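Local coordinates for protein adenosylmethionine-8-amino-7-oxononanoate aminotransferase (Methanocaldococcus jannaschii, PDB 6ZHK) that probably transfers an amino group from S-adenosylmethionine to 8-amino-7-oxononanoate, with pyridoxal 5'-phosphate as cofactor, to make the biotin precursor 7,8-diaminononanoate, at residues Lys147-Lys152 / Ser219-His224; Glu252-Ala257 / Val263-Asp268; Ile130-Gln135 / Ala311-Thr316. All coordinates share one frame; numbering follows the deposited sequence.

Overall arrangement
Followed from the N terminus, helix 122-140 comes first and opens the widest loop, which contact 3 closes at strand 311-315, with 175 residues between 130-135 and 311-316. Contacts 1 and 2 both fall within that span, one after the other, and none of the three loops crosses another. Contact 1 joins strand 147-151 to helix 211-224; contact 2 is a short closure in which the chain leaves helix 250-261 and turns back into strand 265-268. All three reach the same mixed sheet of the aminotransferase. Contacts 1 and 2 touch through Ile221 and Val254 on one face; contact 3 belongs to the other, where Ile264 and Ile266 meet helix 122-140 at Ala133 and Ile130.

Contact 1. Residues Lys147-Lys152 / Ser219-His224; sequences KFISVK and SLIEKH
Ile149 carries the strand side of this mainly apolar contact, meeting Leu220 and Ile221 of helix 211-224. Its CD1 does most of the touching: it lies 3.6 Å from Ile221 CA and 3.7 Å from Ile221 CG1, the two side chains crossing at about a right angle. The same methyl packs against the helix backbone, 3.7 Å from Leu220 O, an oxygen already engaged by His224 N. The other branch, CG2, stands 4.1 Å from Leu220 CD2, and here the side chains run past one another in opposite directions. With CG1 of Ile149 beside its backbone N (chi1 -72°), anti to the carbonyl carbon, and CD1 extended beyond it, one branch reaches the helix backbone while the other meets leucine. His224 adds only its CB at the margin; its ring lies with Lys223 CG over one face and Leu220 CG at its edge, stacks on Tyr183, and hydrogen-bonds Glu227 through ND1. The short axes of 147-151 and 219-224 run antiparallel (176°) and approach to 9.7 Å. Within the mixed sheet, strand 147-151 sits between strands 183-185 and 228-234; Val231 of the latter touches both Ile149 and Ile221, and helix 250-261 adjoins Ile221 through Val254 and Asn261.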
loop_
_atom_site.group_PDB
_atom_site.type_symbol
_atom_site.label_atom_id
_atom_site.label_comp_id
_atom_site.label_asym_id
_atom_site.label_seq_id
_atom_site.Cartn_x
_atom_site.Cartn_y
_atom_site.Cartn_z
ATOM N N LYS A 147 20.184 13.230 -0.007
ATOM C CA LYS A 147 19.927 13.082 1.408
ATOM C C LYS A 147 18.645 13.818 1.764
ATOM O O LYS A 147 18.019 14.462 0.924
ATOM C CB LYS A 147 21.136 13.536 2.245
ATOM C CG LYS A 147 22.340 12.576 2.165
ATOM C CD LYS A 147 23.480 12.939 3.102
ATOM C CE LYS A 147 24.444 11.804 3.397
ATOM N NZ LYS A 147 24.974 11.198 2.146
ATOM N N PHE A 148 18.197 13.604 2.993
ATOM C CA PHE A 148 16.986 14.261 3.437
ATOM C C PHE A 148 17.223 14.771 4.852
ATOM O O PHE A 148 18.189 14.380 5.494
ATOM C CB PHE A 148 15.827 13.277 3.441
ATOM C CG PHE A 148 16.067 12.188 4.425
ATOM C CD1 PHE A 148 16.739 11.036 4.049
ATOM C CD2 PHE A 148 15.691 12.357 5.761
ATOM C CE1 PHE A 148 17.027 10.076 4.992
ATOM C CE2 PHE A 148 15.962 11.387 6.702
ATOM C CZ PHE A 148 16.633 10.231 6.299
ATOM N N ILE A 149 16.325 15.628 5.300
ATOM C CA ILE A 149 16.311 16.044 6.684
ATOM C C ILE A 149 14.949 15.699 7.271
ATOM O O ILE A 149 13.886 15.984 6.684
ATOM C CB ILE A 149 16.501 17.584 6.758
ATOM C CG1 ILE A 149 17.940 17.972 6.410
ATOM C CG2 ILE A 149 16.178 17.999 8.189
ATOM C CD1 ILE A 149 18.161 19.481 6.223
ATOM N N SER A 150 14.975 15.135 8.468
ATOM C CA SER A 150 13.743 14.885 9.188
ATOM C C SER A 150 14.046 15.062 10.689
ATOM O O SER A 150 14.992 15.782 11.039
ATOM C CB SER A 150 13.296 13.505 8.820
ATOM O OG SER A 150 12.039 13.239 9.413
ATOM N N VAL A 151 13.229 14.438 11.555
ATOM C CA VAL A 151 13.416 14.528 13.006
ATOM C C VAL A 151 13.478 13.163 13.642
ATOM O O VAL A 151 12.868 12.208 13.179
ATOM C CB VAL A 151 12.347 15.400 13.700
ATOM C CG1 VAL A 151 12.526 16.862 13.324
ATOM C CG2 VAL A 151 10.915 14.923 13.458
ATOM N N LYS A 152 14.265 13.087 14.726
ATOM C CA LYS A 152 14.280 11.883 15.542
ATOM C C LYS A 152 12.873 11.656 16.108
ATOM O O LYS A 152 12.178 12.627 16.463
ATOM C CB LYS A 152 15.284 12.060 16.670
ATOM C CG LYS A 152 16.760 12.036 16.245
ATOM C CD LYS A 152 17.664 12.533 17.377
ATOM C CE LYS A 152 18.948 13.146 16.853
ATOM N NZ LYS A 152 20.044 13.095 17.854
ATOM N N SER A 219 19.354 25.615 11.004
ATOM C CA SER A 219 20.793 25.516 10.800
ATOM C C SER A 219 21.117 24.272 9.975
ATOM O O SER A 219 22.009 24.331 9.133
ATOM C CB SER A 219 21.549 25.470 12.140
ATOM O OG SER A 219 21.384 26.737 12.780
ATOM N N LEU A 220 20.473 23.153 10.272
ATOM C CA LEU A 220 20.734 21.943 9.491
ATOM C C LEU A 220 20.277 22.133 8.038
ATOM O O LEU A 220 20.989 21.729 7.134
ATOM C CB LEU A 220 19.968 20.827 10.168
ATOM C CG LEU A 220 20.472 19.401 10.062
ATOM C CD1 LEU A 220 21.759 19.224 10.864
ATOM C CD2 LEU A 220 19.396 18.505 10.641
ATOM N N ILE A 221 19.095 22.754 7.802
ATOM C CA ILE A 221 18.641 23.053 6.452
ATOM C C ILE A 221 19.651 23.943 5.725
ATOM O O ILE A 221 20.023 23.685 4.575
ATOM C CB ILE A 221 17.196 23.630 6.453
ATOM C CG1 ILE A 221 16.233 22.563 6.981
ATOM C CG2 ILE A 221 16.818 24.147 5.050
ATOM C CD1 ILE A 221 14.831 23.093 7.351
ATOM N N GLU A 222 20.118 24.995 6.409
ATOM C CA GLU A 222 21.079 25.892 5.795
ATOM C C GLU A 222 22.380 25.149 5.478
ATOM O O GLU A 222 22.963 25.356 4.423
ATOM C CB GLU A 222 21.366 27.064 6.738
ATOM C CG GLU A 222 20.167 27.967 6.922
ATOM C CD GLU A 222 20.310 28.998 8.019
ATOM O OE1 GLU A 222 21.087 28.743 8.982
ATOM O OE2 GLU A 222 19.628 30.035 7.917
ATOM N N LYS A 223 22.834 24.316 6.375
ATOM C CA LYS A 223 24.088 23.608 6.187
ATOM C C LYS A 223 24.000 22.571 5.064
ATOM O O LYS A 223 24.924 22.511 4.268
ATOM C CB LYS A 223 24.536 22.888 7.467
ATOM C CG LYS A 223 25.879 22.166 7.370
ATOM C CD LYS A 223 26.169 21.500 8.688
ATOM C CE LYS A 223 27.594 21.030 8.907
ATOM N NZ LYS A 223 27.711 20.537 10.302
ATOM N N HIS A 224 22.885 21.830 4.945
ATOM C CA HIS A 224 22.876 20.672 4.050
ATOM C C HIS A 224 21.993 20.870 2.814
ATOM O O HIS A 224 21.829 19.934 2.049
ATOM C CB HIS A 224 22.436 19.434 4.820
ATOM C CG HIS A 224 23.403 19.102 5.911
ATOM N ND1 HIS A 224 24.702 18.685 5.614
ATOM C CD2 HIS A 224 23.277 19.103 7.255
ATOM C CE1 HIS A 224 25.342 18.446 6.742
ATOM N NE2 HIS A 224 24.485 18.676 7.774
#

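Contact 2. Residues Glu252-Ala257 / Val263-Asp268; sequences EGVAKA and VIFILD
Ala255 and Phe265 bring the two backbones closest, their CA atoms 6.5 Å apart, as the chain leaves helix 250-261 and returns along the sheet as strand 265-268. The contact is apolar and centres on the Phe265 ring. Val254 sends CG1 over one face, 4.2 Å above the ring plane but displaced toward the rim, where CE1 is its nearest atom; the two side chains cross at about a right angle. Ala255 approaches obliquely, with its CB 3.8 Å from Phe265 CD2 and 4.0 Å from Phe265 CE2. CB of Phe265 points toward the helix, and with CG anti to the backbone N (chi1 179°) the ring comes to lie against Val254 and Ala255. With an alanine in its place, the methyls of Val254 and Ala255 would probably lose their common partner and a gap would open between helix and strand. The unit is a beta-alpha-beta crossover: helix 250-261 links the neighbouring parallel strands 228-234 and 265-268. The strand ends at Asp268, predicted to bind pyridoxal 5'-phosphate and hydrogen-bonded to His156. Val254 also packs on Val231 and Leu233 of strand 228-234 and on Leu214 and Met217 of helix 211-224, whereas Ile264 and Ile266, pointing to the other face of the sheet, meet helix 122-140.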
loop_
_atom_site.group_PDB
_atom_site.type_symbol
_atom_site.label_atom_id
_atom_site.label_comp_id
_atom_site.label_asym_id
_atom_site.label_seq_id
_atom_site.Cartn_x
_atom_site.Cartn_y
_atom_site.Cartn_z
ATOM N N GLU A 252 5.999 26.483 10.604
ATOM C CA GLU A 252 6.117 27.704 9.818
ATOM C C GLU A 252 7.581 28.098 9.622
ATOM O O GLU A 252 7.923 28.497 8.543
ATOM C CB GLU A 252 5.349 28.879 10.459
ATOM C CG GLU A 252 3.850 28.617 10.555
ATOM C CD GLU A 252 3.300 27.982 11.835
ATOM O OE1 GLU A 252 3.968 27.130 12.482
ATOM O OE2 GLU A 252 2.176 28.316 12.181
ATOM N N GLY A 253 8.418 28.046 10.656
ATOM C CA GLY A 253 9.814 28.441 10.496
ATOM C C GLY A 253 10.570 27.445 9.613
ATOM O O GLY A 253 11.432 27.823 8.809
ATOM N N VAL A 254 10.235 26.153 9.727
ATOM C CA VAL A 254 10.893 25.182 8.846
ATOM C C VAL A 254 10.485 25.439 7.392
ATOM O O VAL A 254 11.309 25.494 6.491
ATOM C CB VAL A 254 10.573 23.738 9.278
ATOM C CG1 VAL A 254 11.001 22.747 8.201
ATOM C CG2 VAL A 254 11.166 23.384 10.633
ATOM N N ALA A 255 9.197 25.599 7.149
ATOM C CA ALA A 255 8.743 25.895 5.801
ATOM C C ALA A 255 9.443 27.128 5.244
ATOM O O ALA A 255 9.790 27.181 4.067
ATOM C CB ALA A 255 7.235 26.048 5.808
ATOM N N LYS A 256 9.607 28.164 6.074
ATOM C CA LYS A 256 10.195 29.380 5.539
ATOM C C LYS A 256 11.650 29.080 5.185
ATOM O O LYS A 256 12.135 29.528 4.152
ATOM C CB LYS A 256 10.103 30.481 6.600
ATOM C CG LYS A 256 10.839 31.791 6.318
ATOM C CD LYS A 256 10.523 32.763 7.463
ATOM C CE LYS A 256 10.819 34.240 7.237
ATOM N NZ LYS A 256 12.263 34.512 7.325
ATOM N N ALA A 257 12.333 28.314 6.041
ATOM C CA ALA A 257 13.717 27.934 5.798
ATOM C C ALA A 257 13.833 27.089 4.523
ATOM O O ALA A 257 14.770 27.290 3.746
ATOM C CB ALA A 257 14.263 27.217 7.007
ATOM N N VAL A 263 14.775 24.084 -0.797
ATOM C CA VAL A 263 14.534 22.677 -0.493
ATOM C C VAL A 263 13.025 22.366 -0.514
ATOM O O VAL A 263 12.241 23.105 0.036
ATOM C CB VAL A 263 15.155 22.277 0.856
ATOM C CG1 VAL A 263 14.832 20.808 1.263
ATOM C CG2 VAL A 263 16.653 22.597 0.919
ATOM N N ILE A 264 12.611 21.224 -1.090
ATOM C CA ILE A 264 11.214 20.751 -1.039
ATOM C C ILE A 264 10.828 20.409 0.408
ATOM O O ILE A 264 11.579 19.750 1.151
ATOM C CB ILE A 264 11.000 19.525 -1.966
ATOM C CG1 ILE A 264 10.778 19.975 -3.413
ATOM C CG2 ILE A 264 9.789 18.706 -1.499
ATOM C CD1 ILE A 264 10.891 18.802 -4.402
ATOM N N PHE A 265 9.612 20.864 0.799
ATOM C CA PHE A 265 9.104 20.551 2.124
ATOM C C PHE A 265 7.902 19.625 1.954
ATOM O O PHE A 265 6.941 19.971 1.254
ATOM C CB PHE A 265 8.683 21.830 2.881
ATOM C CG PHE A 265 8.122 21.584 4.270
ATOM C CD1 PHE A 265 8.627 20.567 5.082
ATOM C CD2 PHE A 265 7.098 22.368 4.782
ATOM C CE1 PHE A 265 8.120 20.340 6.357
ATOM C CE2 PHE A 265 6.565 22.133 6.057
ATOM C CZ PHE A 265 7.088 21.125 6.841
ATOM N N ILE A 266 7.987 18.404 2.555
ATOM C CA ILE A 266 6.917 17.440 2.496
ATOM C C ILE A 266 6.224 17.427 3.836
ATOM O O ILE A 266 6.890 17.242 4.837
ATOM C CB ILE A 266 7.521 16.043 2.206
ATOM C CG1 ILE A 266 8.334 16.097 0.902
ATOM C CG2 ILE A 266 6.369 15.039 2.214
ATOM C CD1 ILE A 266 8.876 14.661 0.518
ATOM N N LEU A 267 4.900 17.604 3.859
ATOM C CA LEU A 267 4.196 17.505 5.138
ATOM C C LEU A 267 3.345 16.243 5.086
ATOM O O LEU A 267 2.519 16.044 4.186
ATOM C CB LEU A 267 3.328 18.736 5.372
ATOM C CG LEU A 267 2.811 18.946 6.796
ATOM C CD1 LEU A 267 3.980 19.298 7.705
ATOM C CD2 LEU A 267 1.743 20.077 6.821
ATOM N N ASP A 268 3.576 15.369 6.096
ATOM C CA ASP A 268 2.825 14.140 6.176
ATOM C C ASP A 268 1.594 14.362 7.071
ATOM O O ASP A 268 1.718 14.347 8.289
ATOM C CB ASP A 268 3.732 13.030 6.723
ATOM C CG ASP A 268 2.982 11.734 6.977
ATOM O OD1 ASP A 268 1.743 11.728 6.796
ATOM O OD2 ASP A 268 3.678 10.729 7.275
#

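Contact 3. Residues Ile130-Gln135 / Ala311-Thr316; sequences IKMAYQ and AATLTT
Met132 puts its sulfur against the methyls of two threonines on strand 311-315. SD lies 3.5 Å from Thr315 CG2, which it passes at a slant, and 4.0 Å from Thr313 CG2, the Met132 and Thr313 side chains reaching toward each other. The terminal methyl CE is 4.2 Å from Thr315 CG2. Met132 is extended beyond CG (chi2 174°), long enough to span the gap between segments 130-135 and 311-316, whose nearest CA atoms, those of Met132 and Thr315, are 9.1 Å apart. Both threonines thus offer carbon to the sulfur while their hydroxyls bond elsewhere. Thr315 OG1 donates to Thr316 O over 3.1 Å, tilted 30° from the carbonyl plane, and Thr313 OG1 hydrogen-bonds Ala125 O, back in helix 122-140. This is helix-on-sheet packing in the large domain of a class-III, fold-type I aminotransferase: strand 311-315 is the one antiparallel to its neighbours, 115-119 and 296-299, and helix 122-140 begins at Gly122 and Ala123, predicted to bind pyridoxal 5'-phosphate. Phe117 and Leu333 also pack on Met132. Thr316 N-caps helix 317-321 through OG1 to Ile319 N. The second subunit of the homodimer lies close by: its Trp22 packs on Thr315, and its Asp158 O accepts a hydrogen bond from Lys131 NZ, which also bonds His335.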
loop_
_atom_site.group_PDB
_atom_site.type_symbol
_atom_site.label_atom_id
_atom_site.label_comp_id
_atom_site.label_asym_id
_atom_site.label_seq_id
_atom_site.Cartn_x
_atom_site.Cartn_y
_atom_site.Cartn_z
ATOM N N ILE A 130 8.674 11.077 -1.539
ATOM C CA ILE A 130 10.134 10.969 -1.545
ATOM C C ILE A 130 10.616 10.917 -3.001
ATOM O O ILE A 130 11.587 11.591 -3.349
ATOM C CB ILE A 130 10.594 9.727 -0.708
ATOM C CG1 ILE A 130 10.507 10.012 0.790
ATOM C CG2 ILE A 130 11.979 9.194 -1.104
ATOM C CD1 ILE A 130 10.651 8.695 1.624
ATOM N N LYS A 131 10.001 10.045 -3.816
ATOM C CA LYS A 131 10.483 9.781 -5.158
ATOM C C LYS A 131 10.263 10.990 -6.046
ATOM O O LYS A 131 11.128 11.325 -6.844
ATOM C CB LYS A 131 9.906 8.505 -5.760
ATOM C CG LYS A 131 10.273 7.230 -4.983
ATOM C CD LYS A 131 9.610 6.016 -5.592
ATOM C CE LYS A 131 9.713 5.932 -7.123
ATOM N NZ LYS A 131 9.149 4.640 -7.614
ATOM N N MET A 132 9.144 11.703 -5.847
ATOM C CA MET A 132 8.863 12.894 -6.625
ATOM C C MET A 132 9.930 13.937 -6.308
ATOM O O MET A 132 10.422 14.570 -7.241
ATOM C CB MET A 132 7.475 13.446 -6.215
ATOM C CG MET A 132 6.334 12.628 -6.797
ATOM S SD MET A 132 4.840 13.313 -6.086
ATOM C CE MET A 132 3.583 12.504 -7.077
ATOM N N ALA A 133 10.256 14.116 -5.014
ATOM C CA ALA A 133 11.172 15.162 -4.569
ATOM C C ALA A 133 12.560 14.842 -5.136
ATOM O O ALA A 133 13.167 15.670 -5.772
ATOM C CB ALA A 133 11.203 15.287 -3.053
ATOM N N TYR A 134 12.939 13.553 -5.052
ATOM C CA TYR A 134 14.255 13.121 -5.500
ATOM C C TYR A 134 14.362 13.366 -7.005
ATOM O O TYR A 134 15.370 13.939 -7.509
ATOM C CB TYR A 134 14.515 11.646 -5.159
ATOM C CG TYR A 134 15.898 11.224 -5.656
ATOM C CD1 TYR A 134 17.033 11.548 -4.913
ATOM C CD2 TYR A 134 16.074 10.590 -6.890
ATOM C CE1 TYR A 134 18.314 11.215 -5.368
ATOM C CE2 TYR A 134 17.338 10.300 -7.363
ATOM C CZ TYR A 134 18.448 10.593 -6.598
ATOM O OH TYR A 134 19.711 10.304 -7.069
ATOM N N GLN A 135 13.352 12.869 -7.728
ATOM C CA GLN A 135 13.441 12.917 -9.186
ATOM C C GLN A 135 13.213 14.325 -9.711
ATOM O O GLN A 135 13.819 14.705 -10.719
ATOM C CB GLN A 135 12.575 11.849 -9.847
ATOM C CG GLN A 135 12.733 11.885 -11.369
ATOM C CD GLN A 135 12.109 10.669 -11.980
ATOM O OE1 GLN A 135 11.267 10.004 -11.369
ATOM N NE2 GLN A 135 12.397 10.479 -13.260
ATOM N N ALA A 311 -4.965 6.612 -0.077
ATOM C CA ALA A 311 -4.072 7.695 0.273
ATOM C C ALA A 311 -3.856 8.590 -0.947
ATOM O O ALA A 311 -4.238 8.244 -2.068
ATOM C CB ALA A 311 -2.816 7.143 0.852
ATOM N N ALA A 312 -3.331 9.800 -0.705
ATOM C CA ALA A 312 -3.026 10.715 -1.809
ATOM C C ALA A 312 -1.773 11.529 -1.506
ATOM O O ALA A 312 -1.489 11.868 -0.338
ATOM C CB ALA A 312 -4.209 11.667 -1.966
ATOM N N THR A 313 -1.007 11.835 -2.560
ATOM C CA THR A 313 0.106 12.757 -2.415
ATOM C C THR A 313 -0.210 13.959 -3.306
ATOM O O THR A 313 -0.367 13.821 -4.506
ATOM C CB THR A 313 1.394 12.066 -2.923
ATOM O OG1 THR A 313 1.532 10.821 -2.216
ATOM C CG2 THR A 313 2.615 12.939 -2.737
ATOM N N LEU A 314 -0.359 15.128 -2.704
ATOM C CA LEU A 314 -0.684 16.302 -3.484
ATOM C C LEU A 314 0.583 17.166 -3.653
ATOM O O LEU A 314 1.352 17.320 -2.708
ATOM C CB LEU A 314 -1.745 17.097 -2.689
ATOM C CG LEU A 314 -3.169 16.722 -3.048
ATOM C CD1 LEU A 314 -3.543 15.306 -2.576
ATOM C CD2 LEU A 314 -4.169 17.821 -2.696
ATOM N N THR A 315 0.756 17.782 -4.834
ATOM C CA THR A 315 1.939 18.595 -5.118
ATOM C C THR A 315 1.524 19.895 -5.841
ATOM O O THR A 315 0.354 20.070 -6.249
ATOM C CB THR A 315 2.974 17.863 -5.999
ATOM O OG1 THR A 315 2.479 17.877 -7.335
ATOM C CG2 THR A 315 3.132 16.393 -5.674
ATOM N N THR A 316 2.509 20.781 -5.952
ATOM C CA THR A 316 2.468 22.037 -6.678
ATOM C C THR A 316 2.608 21.731 -8.158
ATOM O O THR A 316 3.041 20.637 -8.512
ATOM C CB THR A 316 3.609 22.953 -6.238
ATOM O OG1 THR A 316 4.819 22.246 -6.560
ATOM C CG2 THR A 316 3.512 23.278 -4.762
#